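Local coordinates for probable M18-family aminopeptidase 1 (Thermotoga maritima, PDB 2GLF), which probably acts as a zinc-dependent metallo-aminopeptidase that removes residues from the N termini of peptides, at residues K5-H10 / G384-V389; P345-G350 / F428-K433; K378-Q383 / Y440-S445; A329-P334 / H339-A344. All blocks are in the same frame, centred on the assembly; numbering follows the deposited sequence.

How the contacts relate
From the N terminus, residues 5-10 open contact 1, which closes the longest loop. Contact 4 is nested inside that loop and joins two pieces of the connection between strands 321-329 and 351-354. Directly after it, 345-350 opens contact 2, and 378-383 opens contact 3. Both are open when contact 1 closes at 384-389, on what is, within this chain, the outermost strand of the large mixed sheet. Contact 2 then closes at strand 429-432 and contact 3 on helix 433-449, so contacts 1, 2 and 3 cross one another. Contact 1 touches all the others: Val7 N probably bonds Gly348 O of contact 2, and Val385 N probably bonds Leu380 O of contact 3.

Contact 1. Residues K5-H10 / G384-V389; sequences KNVWHH and GVIWQV
Val7 O accepts a hydrogen bond from His10 N at 2.8 Å, a bond that closes the turn from Val7 to His10; both of these residues, and Lys5 before them, touch Ile386. The bend is secured one step earlier as well, by His9 N to Asn6 O at 2.8 Å and by an Asx turn in which Trp8 N reaches Asn6 OD1 at 2.9 Å, standing 20° off the carbonyl plane. Across the contact the meeting is apolar and centres on Ile386. Its CG2 touches Val7 CG2 at 3.5 Å, the two side chains crossing obliquely, and also lies against the backbone oxygen of Lys5, with Lys5 O 3.7 Å from Ile386 CG2. The other branch is directed by a chi1 of -77°, which sets CG1 anti to the carbonyl carbon. It passes the CB of Lys5 and brings Ile386 CD1 to 4.1 Å from His10 CB, while the lysine amine leads away from the contact. Helix 433-449 borders both segments: Ile386 N is bonded to its Glu438 OE1, and Val7 packs on its Ala434. His9 NE2 bonds Pro192 O of the second subunit. No hydrogen bond joins the two segments directly: the N-terminal turn shapes itself with its own polar groups, and its fit against the chain leading into strand 387-389 rests on van der Waals contact around one isoleucine.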
loop_
_atom_site.group_PDB
_atom_site.type_symbol
_atom_site.label_atom_id
_atom_site.label_comp_id
_atom_site.label_asym_id
_atom_site.label_seq_id
_atom_site.Cartn_x
_atom_site.Cartn_y
_atom_site.Cartn_z
ATOM N N LYS A 5 27.896 -0.851 -42.960
ATOM C CA LYS A 5 29.213 -0.264 -43.183
ATOM C C LYS A 5 29.413 0.969 -42.318
ATOM O O LYS A 5 28.446 1.630 -41.937
ATOM C CB LYS A 5 29.383 0.159 -44.645
ATOM C CG LYS A 5 29.260 -0.944 -45.662
ATOM C CD LYS A 5 29.566 -0.407 -47.050
ATOM C CE LYS A 5 29.364 -1.473 -48.108
ATOM N NZ LYS A 5 30.160 -2.693 -47.802
ATOM N N ASN A 6 30.672 1.284 -42.024
ATOM C CA ASN A 6 30.978 2.460 -41.228
ATOM C C ASN A 6 31.428 3.581 -42.152
ATOM O O ASN A 6 32.420 3.453 -42.874
ATOM C CB ASN A 6 32.069 2.165 -40.195
ATOM C CG ASN A 6 32.266 3.312 -39.212
ATOM O OD1 ASN A 6 32.801 4.365 -39.566
ATOM N ND2 ASN A 6 31.817 3.117 -37.974
ATOM N N VAL A 7 30.692 4.684 -42.124
ATOM C CA VAL A 7 31.015 5.821 -42.966
ATOM C C VAL A 7 32.490 6.224 -42.921
ATOM O O VAL A 7 33.074 6.528 -43.959
ATOM C CB VAL A 7 30.133 7.026 -42.603
ATOM C CG1 VAL A 7 30.553 8.245 -43.402
ATOM C CG2 VAL A 7 28.678 6.687 -42.891
ATOM N N TRP A 8 33.101 6.211 -41.737
ATOM C CA TRP A 8 34.512 6.593 -41.618
ATOM C C TRP A 8 35.440 5.768 -42.509
ATOM O O TRP A 8 36.528 6.223 -42.863
ATOM C CB TRP A 8 34.995 6.497 -40.162
ATOM C CG TRP A 8 34.338 7.491 -39.244
ATOM C CD1 TRP A 8 33.323 7.244 -38.366
ATOM C CD2 TRP A 8 34.610 8.897 -39.157
ATOM N NE1 TRP A 8 32.942 8.407 -37.741
ATOM C CE2 TRP A 8 33.714 9.438 -38.207
ATOM C CE3 TRP A 8 35.520 9.751 -39.792
ATOM C CZ2 TRP A 8 33.702 10.799 -37.873
ATOM C CZ3 TRP A 8 35.508 11.101 -39.462
ATOM C CH2 TRP A 8 34.602 11.612 -38.509
ATOM N N HIS A 9 35.009 4.564 -42.872
ATOM C CA HIS A 9 35.815 3.698 -43.725
ATOM C C HIS A 9 35.459 3.815 -45.207
ATOM O O HIS A 9 35.970 3.056 -46.030
ATOM C CB HIS A 9 35.657 2.242 -43.295
ATOM C CG HIS A 9 36.264 1.934 -41.963
ATOM N ND1 HIS A 9 36.089 0.723 -41.330
ATOM C CD2 HIS A 9 37.060 2.672 -41.153
ATOM C CE1 HIS A 9 36.750 0.726 -40.186
ATOM N NE2 HIS A 9 37.348 1.898 -40.056
ATOM N N HIS A 10 34.587 4.759 -45.552
ATOM C CA HIS A 10 34.182 4.927 -46.941
ATOM C C HIS A 10 34.012 6.377 -47.391
ATOM O O HIS A 10 33.591 6.610 -48.524
ATOM C CB HIS A 10 32.855 4.206 -47.199
ATOM C CG HIS A 10 32.881 2.745 -46.890
ATOM N ND1 HIS A 10 33.749 1.868 -47.502
ATOM C CD2 HIS A 10 32.124 2.000 -46.049
ATOM C CE1 HIS A 10 33.525 0.645 -47.053
ATOM N NE2 HIS A 10 32.544 0.698 -46.170
ATOM N N GLY A 384 25.824 4.463 -53.955
ATOM C CA GLY A 384 26.774 4.034 -52.939
ATOM C C GLY A 384 26.667 4.763 -51.612
ATOM O O GLY A 384 27.665 4.955 -50.919
ATOM N N VAL A 385 25.455 5.168 -51.249
ATOM C CA VAL A 385 25.239 5.873 -49.994
ATOM C C VAL A 385 25.142 4.883 -48.829
ATOM O O VAL A 385 24.417 3.890 -48.898
ATOM C CB VAL A 385 23.945 6.699 -50.049
ATOM C CG1 VAL A 385 23.875 7.636 -48.863
ATOM C CG2 VAL A 385 23.879 7.464 -51.346
ATOM N N ILE A 386 25.886 5.153 -47.764
ATOM C CA ILE A 386 25.874 4.298 -46.584
ATOM C C ILE A 386 24.618 4.599 -45.761
ATOM O O ILE A 386 24.407 5.733 -45.336
ATOM C CB ILE A 386 27.137 4.539 -45.700
ATOM C CG1 ILE A 386 28.365 3.860 -46.316
ATOM C CG2 ILE A 386 26.916 3.984 -44.311
ATOM C CD1 ILE A 386 28.750 4.384 -47.668
ATOM N N TRP A 387 23.779 3.592 -45.544
ATOM C CA TRP A 387 22.562 3.796 -44.763
ATOM C C TRP A 387 22.256 2.600 -43.855
ATOM O O TRP A 387 22.819 1.512 -44.012
ATOM C CB TRP A 387 21.373 4.070 -45.695
ATOM C CG TRP A 387 21.022 2.912 -46.581
ATOM C CD1 TRP A 387 21.725 2.460 -47.666
ATOM C CD2 TRP A 387 19.930 2.004 -46.403
ATOM N NE1 TRP A 387 21.140 1.320 -48.168
ATOM C CE2 TRP A 387 20.038 1.018 -47.412
ATOM C CE3 TRP A 387 18.872 1.923 -45.487
ATOM C CZ2 TRP A 387 19.126 -0.037 -47.528
ATOM C CZ3 TRP A 387 17.964 0.873 -45.603
ATOM C CH2 TRP A 387 18.099 -0.093 -46.617
ATOM N N GLN A 388 21.361 2.813 -42.898
ATOM C CA GLN A 388 20.978 1.769 -41.952
ATOM C C GLN A 388 19.502 1.935 -41.600
ATOM O O GLN A 388 18.967 3.034 -41.702
ATOM C CB GLN A 388 21.843 1.876 -40.686
ATOM C CG GLN A 388 21.757 3.224 -39.981
ATOM C CD GLN A 388 22.667 3.324 -38.766
ATOM O OE1 GLN A 388 22.827 2.360 -38.014
ATOM N NE2 GLN A 388 23.253 4.502 -38.555
ATOM N N VAL A 389 18.843 0.852 -41.200
ATOM C CA VAL A 389 17.428 0.937 -40.832
ATOM C C VAL A 389 17.350 1.392 -39.386
ATOM O O VAL A 389 18.229 1.077 -38.592
ATOM C CB VAL A 389 16.686 -0.432 -40.973
ATOM C CG1 VAL A 389 17.517 -1.396 -41.796
ATOM C CG2 VAL A 389 16.363 -1.014 -39.609
#

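Contact 2. Residues P345-G350 / F428-K433; sequences PKLGYG and FEISSK
Leu347 and Ser432 point at each other's segments, and the two methyls of the leucine divide their work. CG lies anti to the carbonyl carbon (chi1 -68°), and from there Leu347 CD2 reaches the backbone at the end of the strand, 4.2 Å from Ser432 N and 4.3 Å from Ser432 CB. The other methyl, Leu347 CD1, meets Ile430 CG2 at 4.4 Å, a looser contact made by the branch methyl of an isoleucine whose longer arm leads away. The serine is turned to the neighbouring glycine instead. Ser432 CB stands 3.7 Å from Gly348 N and Ser432 OG is 3.6 Å from Gly348 CA, packing contacts both; no hydrogen bond crosses between the segments. Gly348 N bonds Asp435 OD2 of helix 433-449, and Gly350 N takes the other oxygen of that carboxylate, OD1. Ser432 OG serves the helix too, forming a weak bond to Ala434 N. The glycine is the third residue of a type II turn from Lys346 to Tyr349, a position that commonly has the positive phi found here (79°); the closing bond, Tyr349 N to Lys346 O at 3.3 Å, is weak. Both Leu347 and Ser432 also pack on Leu242 of strand 242-245. The arrangement is that of a strand passing straight into a helix: Ser432 ends strand 429-432 of the three-stranded antiparallel sheet and is at the same time the N-cap of helix 433-449, with a type II beta turn packed against the junction.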
loop_
_atom_site.group_PDB
_atom_site.type_symbol
_atom_site.label_atom_id
_atom_site.label_comp_id
_atom_site.label_asym_id
_atom_site.label_seq_id
_atom_site.Cartn_x
_atom_site.Cartn_y
_atom_site.Cartn_z
ATOM N N PRO A 345 19.539 2.247 -34.937
ATOM C CA PRO A 345 20.697 2.862 -35.582
ATOM C C PRO A 345 21.895 3.012 -34.654
ATOM O O PRO A 345 21.739 3.166 -33.440
ATOM C CB PRO A 345 20.155 4.211 -36.026
ATOM C CG PRO A 345 19.221 4.551 -34.910
ATOM C CD PRO A 345 18.484 3.244 -34.693
ATOM N N LYS A 346 23.089 2.967 -35.241
ATOM C CA LYS A 346 24.337 3.125 -34.499
ATOM C C LYS A 346 25.041 4.354 -35.078
ATOM O O LYS A 346 24.950 4.613 -36.287
ATOM C CB LYS A 346 25.231 1.895 -34.687
ATOM C CG LYS A 346 24.605 0.573 -34.296
ATOM C CD LYS A 346 24.492 0.428 -32.791
ATOM C CE LYS A 346 25.093 -0.892 -32.337
ATOM N NZ LYS A 346 26.523 -0.961 -32.728
ATOM N N LEU A 347 25.738 5.105 -34.224
ATOM C CA LEU A 347 26.461 6.302 -34.665
ATOM C C LEU A 347 27.564 5.979 -35.672
ATOM O O LEU A 347 28.323 5.033 -35.490
ATOM C CB LEU A 347 27.094 7.020 -33.470
ATOM C CG LEU A 347 26.186 7.701 -32.451
ATOM C CD1 LEU A 347 27.024 8.130 -31.252
ATOM C CD2 LEU A 347 25.501 8.896 -33.088
ATOM N N GLY A 348 27.646 6.772 -36.733
ATOM C CA GLY A 348 28.673 6.563 -37.737
ATOM C C GLY A 348 28.424 5.445 -38.735
ATOM O O GLY A 348 29.321 5.093 -39.510
ATOM N N TYR A 349 27.221 4.878 -38.732
ATOM C CA TYR A 349 26.917 3.807 -39.669
ATOM C C TYR A 349 25.941 4.208 -40.767
ATOM O O TYR A 349 25.189 3.377 -41.281
ATOM C CB TYR A 349 26.425 2.561 -38.922
ATOM C CG TYR A 349 27.575 1.757 -38.354
ATOM C CD1 TYR A 349 28.313 2.226 -37.265
ATOM C CD2 TYR A 349 27.988 0.575 -38.966
ATOM C CE1 TYR A 349 29.434 1.539 -36.810
ATOM C CE2 TYR A 349 29.108 -0.115 -38.517
ATOM C CZ TYR A 349 29.825 0.372 -37.444
ATOM O OH TYR A 349 30.941 -0.306 -37.016
ATOM N N GLY A 350 25.966 5.491 -41.117
ATOM C CA GLY A 350 25.121 5.988 -42.185
ATOM C C GLY A 350 23.853 6.724 -41.814
ATOM O O GLY A 350 23.565 6.947 -40.641
ATOM N N PHE A 428 22.416 19.651 -24.984
ATOM C CA PHE A 428 23.659 19.346 -25.692
ATOM C C PHE A 428 23.546 17.981 -26.382
ATOM O O PHE A 428 24.062 16.975 -25.884
ATOM C CB PHE A 428 24.831 19.340 -24.687
ATOM C CG PHE A 428 26.195 19.501 -25.320
ATOM C CD1 PHE A 428 26.575 20.709 -25.898
ATOM C CD2 PHE A 428 27.108 18.444 -25.325
ATOM C CE1 PHE A 428 27.844 20.863 -26.468
ATOM C CE2 PHE A 428 28.382 18.593 -25.896
ATOM C CZ PHE A 428 28.746 19.803 -26.466
ATOM N N GLU A 429 22.867 17.947 -27.525
ATOM C CA GLU A 429 22.697 16.702 -28.270
ATOM C C GLU A 429 23.999 16.292 -28.950
ATOM O O GLU A 429 24.861 17.124 -29.219
ATOM C CB GLU A 429 21.585 16.860 -29.309
ATOM C CG GLU A 429 20.270 17.328 -28.709
ATOM C CD GLU A 429 19.199 17.592 -29.752
ATOM O OE1 GLU A 429 19.525 18.185 -30.803
ATOM O OE2 GLU A 429 18.026 17.224 -29.514
ATOM N N ILE A 430 24.134 14.998 -29.218
ATOM C CA ILE A 430 25.328 14.454 -29.850
ATOM C C ILE A 430 24.992 13.736 -31.162
ATOM O O ILE A 430 24.048 12.942 -31.228
ATOM C CB ILE A 430 26.062 13.458 -28.885
ATOM C CG1 ILE A 430 27.317 14.104 -28.300
ATOM C CG2 ILE A 430 26.486 12.206 -29.624
ATOM C CD1 ILE A 430 27.061 15.262 -27.404
ATOM N N SER A 431 25.771 14.028 -32.201
ATOM C CA SER A 431 25.602 13.408 -33.510
ATOM C C SER A 431 26.988 13.057 -34.035
ATOM O O SER A 431 27.989 13.541 -33.516
ATOM C CB SER A 431 24.925 14.372 -34.481
ATOM O OG SER A 431 25.777 15.461 -34.786
ATOM N N SER A 432 27.041 12.219 -35.062
ATOM C CA SER A 432 28.309 11.811 -35.659
ATOM C C SER A 432 28.682 12.711 -36.842
ATOM O O SER A 432 27.816 13.097 -37.626
ATOM C CB SER A 432 28.206 10.360 -36.131
ATOM O OG SER A 432 29.292 10.009 -36.964
ATOM N N LYS A 433 29.960 13.057 -36.966
ATOM C CA LYS A 433 30.408 13.887 -38.087
ATOM C C LYS A 433 30.227 13.100 -39.380
ATOM O O LYS A 433 29.852 13.659 -40.409
ATOM C CB LYS A 433 31.886 14.264 -37.947
ATOM C CG LYS A 433 32.169 15.323 -36.917
ATOM C CD LYS A 433 33.653 15.575 -36.811
ATOM C CE LYS A 433 33.946 16.640 -35.772
ATOM N NZ LYS A 433 35.406 16.909 -35.675
#

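Contact 3. Residues K378-Q383 / Y440-S445; sequences KVLNEQ and YVAYRS
This is a helix-to-helix packing contact: the last turn of helix 370-382 rests on the middle of helix 433-449, which in turn borders helix 248-263. The interface joins Val379, Leu380 and the aliphatic part of Gln383 to Ala442 and Ser445, with no hydrogen bond across it. Leu380 CD2 touches Ala442 CB at 4.1 Å; the leucine bond from the backbone runs past the other helix, and only the methyl end closes in. Val385, in the loop that follows helix 370-382, packs on both of these residues. Val379 CG1 comes to 3.3 Å from Ser445 O, about one turn beyond Ala442 on helix 433-449. Gln383 lays the aliphatic part of its chain alongside the serine, Gln383 CG lying 3.7 Å from Ser445 CB. Two further bonds lie within the helices and not across the contact. Lys378 NZ forms a salt bridge with Glu382 OE2 at 2.6 Å, one turn on, through the syn lone pair of the carboxylate, and Arg444 NH1 reaches Tyr440 OH at 3.3 Å. Asn381 ND2 bonds Glu218 OE1 of the third subunit. Ser445 meets the glutamine with CB, while a chi1 of 52° folds Ser445 OG back to Val441 O, a bond of 2.8 Å whose donor lies 32° off the carbonyl plane, and that oxygen also accepts from Ser445 N.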
loop_
_atom_site.group_PDB
_atom_site.type_symbol
_atom_site.label_atom_id
_atom_site.label_comp_id
_atom_site.label_asym_id
_atom_site.label_seq_id
_atom_site.Cartn_x
_atom_site.Cartn_y
_atom_site.Cartn_z
ATOM N N LYS A 378 16.846 1.773 -53.894
ATOM C CA LYS A 378 17.551 1.656 -55.171
ATOM C C LYS A 378 18.515 2.822 -55.366
ATOM O O LYS A 378 19.711 2.616 -55.593
ATOM C CB LYS A 378 16.547 1.610 -56.325
ATOM C CG LYS A 378 17.115 1.098 -57.637
ATOM C CD LYS A 378 16.009 0.916 -58.670
ATOM C CE LYS A 378 16.509 0.231 -59.938
ATOM N NZ LYS A 378 17.473 1.073 -60.706
ATOM N N VAL A 379 17.995 4.043 -55.272
ATOM C CA VAL A 379 18.824 5.231 -55.429
ATOM C C VAL A 379 20.037 5.175 -54.495
ATOM O O VAL A 379 21.184 5.311 -54.936
ATOM C CB VAL A 379 18.031 6.524 -55.119
ATOM C CG1 VAL A 379 18.972 7.719 -55.132
ATOM C CG2 VAL A 379 16.920 6.725 -56.139
ATOM N N LEU A 380 19.777 4.965 -53.205
ATOM C CA LEU A 380 20.837 4.906 -52.210
ATOM C C LEU A 380 21.936 3.938 -52.597
ATOM O O LEU A 380 23.071 4.342 -52.830
ATOM C CB LEU A 380 20.275 4.515 -50.843
ATOM C CG LEU A 380 19.367 5.534 -50.150
ATOM C CD1 LEU A 380 18.943 4.974 -48.799
ATOM C CD2 LEU A 380 20.084 6.872 -49.983
ATOM N N ASN A 381 21.599 2.657 -52.663
ATOM C CA ASN A 381 22.585 1.647 -53.012
ATOM C C ASN A 381 23.299 1.937 -54.330
ATOM O O ASN A 381 24.510 1.716 -54.446
ATOM C CB ASN A 381 21.934 0.265 -53.060
ATOM C CG ASN A 381 21.494 -0.209 -51.697
ATOM O OD1 ASN A 381 22.220 -0.063 -50.715
ATOM N ND2 ASN A 381 20.306 -0.790 -51.629
ATOM N N GLU A 382 22.561 2.438 -55.318
ATOM C CA GLU A 382 23.158 2.752 -56.610
ATOM C C GLU A 382 24.178 3.895 -56.537
ATOM O O GLU A 382 25.207 3.856 -57.223
ATOM C CB GLU A 382 22.060 3.058 -57.627
ATOM C CG GLU A 382 21.703 1.839 -58.464
ATOM C CD GLU A 382 20.363 1.954 -59.164
ATOM O OE1 GLU A 382 19.883 3.089 -59.369
ATOM O OE2 GLU A 382 19.797 0.899 -59.523
ATOM N N GLN A 383 23.910 4.899 -55.705
ATOM C CA GLN A 383 24.837 6.014 -55.548
ATOM C C GLN A 383 25.885 5.686 -54.479
ATOM O O GLN A 383 26.726 6.528 -54.129
ATOM C CB GLN A 383 24.090 7.289 -55.151
ATOM C CG GLN A 383 23.074 7.771 -56.162
ATOM C CD GLN A 383 23.632 7.819 -57.569
ATOM O OE1 GLN A 383 23.802 6.788 -58.217
ATOM N NE2 GLN A 383 23.925 9.021 -58.048
ATOM N N TYR A 440 23.877 14.434 -45.887
ATOM C CA TYR A 440 24.003 15.403 -46.975
ATOM C C TYR A 440 24.134 14.684 -48.319
ATOM O O TYR A 440 23.596 15.124 -49.326
ATOM C CB TYR A 440 25.244 16.267 -46.745
ATOM C CG TYR A 440 25.783 16.907 -48.000
ATOM C CD1 TYR A 440 25.094 17.944 -48.633
ATOM C CD2 TYR A 440 26.976 16.466 -48.563
ATOM C CE1 TYR A 440 25.585 18.525 -49.798
ATOM C CE2 TYR A 440 27.477 17.038 -49.723
ATOM C CZ TYR A 440 26.778 18.064 -50.337
ATOM O OH TYR A 440 27.270 18.614 -51.499
ATOM N N VAL A 441 24.877 13.586 -48.322
ATOM C CA VAL A 441 25.066 12.810 -49.533
ATOM C C VAL A 441 23.750 12.152 -49.927
ATOM O O VAL A 441 23.332 12.230 -51.081
ATOM C CB VAL A 441 26.129 11.725 -49.332
ATOM C CG1 VAL A 441 26.276 10.904 -50.601
ATOM C CG2 VAL A 441 27.452 12.363 -48.953
ATOM N N ALA A 442 23.097 11.510 -48.960
ATOM C CA ALA A 442 21.824 10.842 -49.203
ATOM C C ALA A 442 20.779 11.820 -49.744
ATOM O O ALA A 442 20.136 11.553 -50.759
ATOM C CB ALA A 442 21.326 10.192 -47.918
ATOM N N TYR A 443 20.622 12.956 -49.072
ATOM C CA TYR A 443 19.655 13.974 -49.484
ATOM C C TYR A 443 19.886 14.516 -50.893
ATOM O O TYR A 443 18.936 14.755 -51.637
ATOM C CB TYR A 443 19.672 15.146 -48.504
ATOM C CG TYR A 443 19.003 14.864 -47.180
ATOM C CD1 TYR A 443 19.053 15.800 -46.150
ATOM C CD2 TYR A 443 18.317 13.668 -46.952
ATOM C CE1 TYR A 443 18.439 15.556 -44.923
ATOM C CE2 TYR A 443 17.701 13.414 -45.731
ATOM C CZ TYR A 443 17.767 14.364 -44.720
ATOM O OH TYR A 443 17.167 14.134 -43.503
ATOM N N ARG A 444 21.151 14.723 -51.247
ATOM C CA ARG A 444 21.511 15.261 -52.553
ATOM C C ARG A 444 21.235 14.271 -53.668
ATOM O O ARG A 444 20.629 14.616 -54.683
ATOM C CB ARG A 444 22.990 15.644 -52.576
ATOM C CG ARG A 444 23.487 16.080 -53.935
ATOM C CD ARG A 444 24.960 16.449 -53.905
ATOM N NE ARG A 444 25.479 16.678 -55.251
ATOM C CZ ARG A 444 26.702 17.122 -55.518
ATOM N NH1 ARG A 444 27.546 17.393 -54.528
ATOM N NH2 ARG A 444 27.080 17.299 -56.777
ATOM N N SER A 445 21.689 13.039 -53.476
ATOM C CA SER A 445 21.491 12.011 -54.479
ATOM C C SER A 445 20.035 11.554 -54.552
ATOM O O SER A 445 19.637 10.902 -55.511
ATOM C CB SER A 445 22.420 10.828 -54.204
ATOM O OG SER A 445 22.297 10.385 -52.868
#

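Contact 4. Residues A329-P334 / H339-A344; sequences AAVNPP and HDLHNA
The imidazole of His339 comes close to two successive backbone carbonyls without being hydrogen-bonded to either: His339 NE2 lies 3.5 Å from Ala329 O and 3.7 Å from Ala330 O. The carbonyls approach the ring obliquely, whereas the methyl of Ala329 is met in the ring plane, at its edge, with Ala329 CB 3.9 Å from His339 NE2. Apart from the histidine, the contact is carried by Val331. Its CG1, set anti to the carbonyl carbon by a chi1 of -57°, faces three residues of 339-344. It touches Ala344 CB at 3.7 Å and His339 CD2 at 4.0 Å, and it meets Leu341 CD1 at 3.9 Å, valine and leucine side chains crossing at about a right angle. The loop that offers these groups is shaped by Asp340. In an Asx turn Asp340 OD1 accepts from His342 N at 3.1 Å, well above the carboxylate plane (54°), and Asp340 OD2 accepts from Asn343 ND2. Asp340 OD2 also forms a salt bridge with Lys101 NZ of the third subunit, so the carboxylate links the loop's fold to the assembly. From the second subunit, Leu165 packs on Ala329 and Leu168 on His339. The side chain of Ala329 is about 11 Å from a bound manganese ion. Within the chain, Ala329 ends strand 321-329; beyond it Ala330 pairs by its backbone with Leu421 of strand 414-421 and Val331 with Pro345. The contact thus lies within the connection between strands 321-329 and 351-354, its later part resting on the exit of the first strand.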
loop_
_atom_site.group_PDB
_atom_site.type_symbol
_atom_site.label_atom_id
_atom_site.label_comp_id
_atom_site.label_asym_id
_atom_site.label_seq_id
_atom_site.Cartn_x
_atom_site.Cartn_y
_atom_site.Cartn_z
ATOM N N ALA A 329 16.875 8.042 -32.872
ATOM C CA ALA A 329 17.672 7.814 -31.675
ATOM C C ALA A 329 18.689 6.711 -31.879
ATOM O O ALA A 329 18.342 5.612 -32.288
ATOM C CB ALA A 329 16.756 7.469 -30.515
ATOM N N ALA A 330 19.952 7.012 -31.607
ATOM C CA ALA A 330 21.018 6.027 -31.740
ATOM C C ALA A 330 21.048 5.238 -30.431
ATOM O O ALA A 330 20.457 5.676 -29.442
ATOM C CB ALA A 330 22.341 6.728 -31.966
ATOM N N VAL A 331 21.710 4.083 -30.398
ATOM C CA VAL A 331 21.726 3.335 -29.146
ATOM C C VAL A 331 22.674 4.007 -28.172
ATOM O O VAL A 331 23.810 4.336 -28.514
ATOM C CB VAL A 331 22.156 1.849 -29.319
ATOM C CG1 VAL A 331 21.250 1.149 -30.320
ATOM C CG2 VAL A 331 23.583 1.774 -29.755
ATOM N N ASN A 332 22.172 4.233 -26.963
ATOM C CA ASN A 332 22.926 4.851 -25.883
ATOM C C ASN A 332 23.287 3.654 -25.001
ATOM O O ASN A 332 22.500 3.232 -24.157
ATOM C CB ASN A 332 22.009 5.828 -25.152
ATOM C CG ASN A 332 22.758 6.814 -24.306
ATOM O OD1 ASN A 332 22.369 7.972 -24.215
ATOM N ND2 ASN A 332 23.826 6.366 -23.667
ATOM N N PRO A 333 24.490 3.092 -25.191
ATOM C CA PRO A 333 24.971 1.928 -24.441
ATOM C C PRO A 333 24.326 1.638 -23.075
ATOM O O PRO A 333 23.608 0.645 -22.926
ATOM C CB PRO A 333 26.472 2.178 -24.360
ATOM C CG PRO A 333 26.748 2.797 -25.670
ATOM C CD PRO A 333 25.623 3.799 -25.819
ATOM N N PRO A 334 24.556 2.498 -22.067
ATOM C CA PRO A 334 23.957 2.244 -20.750
ATOM C C PRO A 334 22.449 2.000 -20.764
ATOM O O PRO A 334 21.911 1.363 -19.854
ATOM C CB PRO A 334 24.329 3.493 -19.953
ATOM C CG PRO A 334 24.405 4.559 -21.017
ATOM C CD PRO A 334 25.153 3.844 -22.116
ATOM N N HIS A 339 15.960 -0.215 -26.833
ATOM C CA HIS A 339 15.896 -0.476 -28.268
ATOM C C HIS A 339 15.865 -1.946 -28.627
ATOM O O HIS A 339 16.120 -2.817 -27.794
ATOM C CB HIS A 339 17.135 0.088 -28.970
ATOM C CG HIS A 339 17.063 1.545 -29.289
ATOM N ND1 HIS A 339 16.127 2.072 -30.152
ATOM C CD2 HIS A 339 17.837 2.581 -28.892
ATOM C CE1 HIS A 339 16.328 3.370 -30.274
ATOM N NE2 HIS A 339 17.359 3.705 -29.520
ATOM N N ASP A 340 15.566 -2.187 -29.901
ATOM C CA ASP A 340 15.576 -3.512 -30.497
ATOM C C ASP A 340 16.857 -3.393 -31.323
ATOM O O ASP A 340 16.838 -2.859 -32.435
ATOM C CB ASP A 340 14.372 -3.712 -31.418
ATOM C CG ASP A 340 14.569 -4.861 -32.408
ATOM O OD1 ASP A 340 15.542 -5.629 -32.257
ATOM O OD2 ASP A 340 13.746 -5.001 -33.340
ATOM N N LEU A 341 17.970 -3.856 -30.757
ATOM C CA LEU A 341 19.264 -3.769 -31.414
ATOM C C LEU A 341 19.281 -4.149 -32.889
ATOM O O LEU A 341 20.029 -3.556 -33.663
ATOM C CB LEU A 341 20.310 -4.597 -30.658
ATOM C CG LEU A 341 20.872 -4.082 -29.322
ATOM C CD1 LEU A 341 20.955 -2.568 -29.325
ATOM C CD2 LEU A 341 19.985 -4.536 -28.190
ATOM N N HIS A 342 18.457 -5.112 -33.292
ATOM C CA HIS A 342 18.439 -5.532 -34.690
ATOM C C HIS A 342 17.733 -4.540 -35.625
ATOM O O HIS A 342 17.745 -4.713 -36.842
ATOM C CB HIS A 342 17.807 -6.924 -34.820
ATOM C CG HIS A 342 18.114 -7.605 -36.120
ATOM N ND1 HIS A 342 19.403 -7.819 -36.562
ATOM C CD2 HIS A 342 17.301 -8.118 -37.076
ATOM C CE1 HIS A 342 19.371 -8.434 -37.732
ATOM N NE2 HIS A 342 18.107 -8.628 -38.067
ATOM N N ASN A 343 17.132 -3.497 -35.062
ATOM C CA ASN A 343 16.436 -2.485 -35.862
ATOM C C ASN A 343 16.690 -1.086 -35.306
ATOM O O ASN A 343 15.854 -0.190 -35.455
ATOM C CB ASN A 343 14.927 -2.760 -35.886
ATOM C CG ASN A 343 14.550 -3.890 -36.833
ATOM O OD1 ASN A 343 14.364 -3.676 -38.029
ATOM N ND2 ASN A 343 14.448 -5.102 -36.301
ATOM N N ALA A 344 17.850 -0.914 -34.668
ATOM C CA ALA A 344 18.244 0.363 -34.074
ATOM C C ALA A 344 19.487 0.925 -34.755
ATOM O O ALA A 344 20.402 0.188 -35.115
ATOM C CB ALA A 344 18.510 0.180 -32.598
#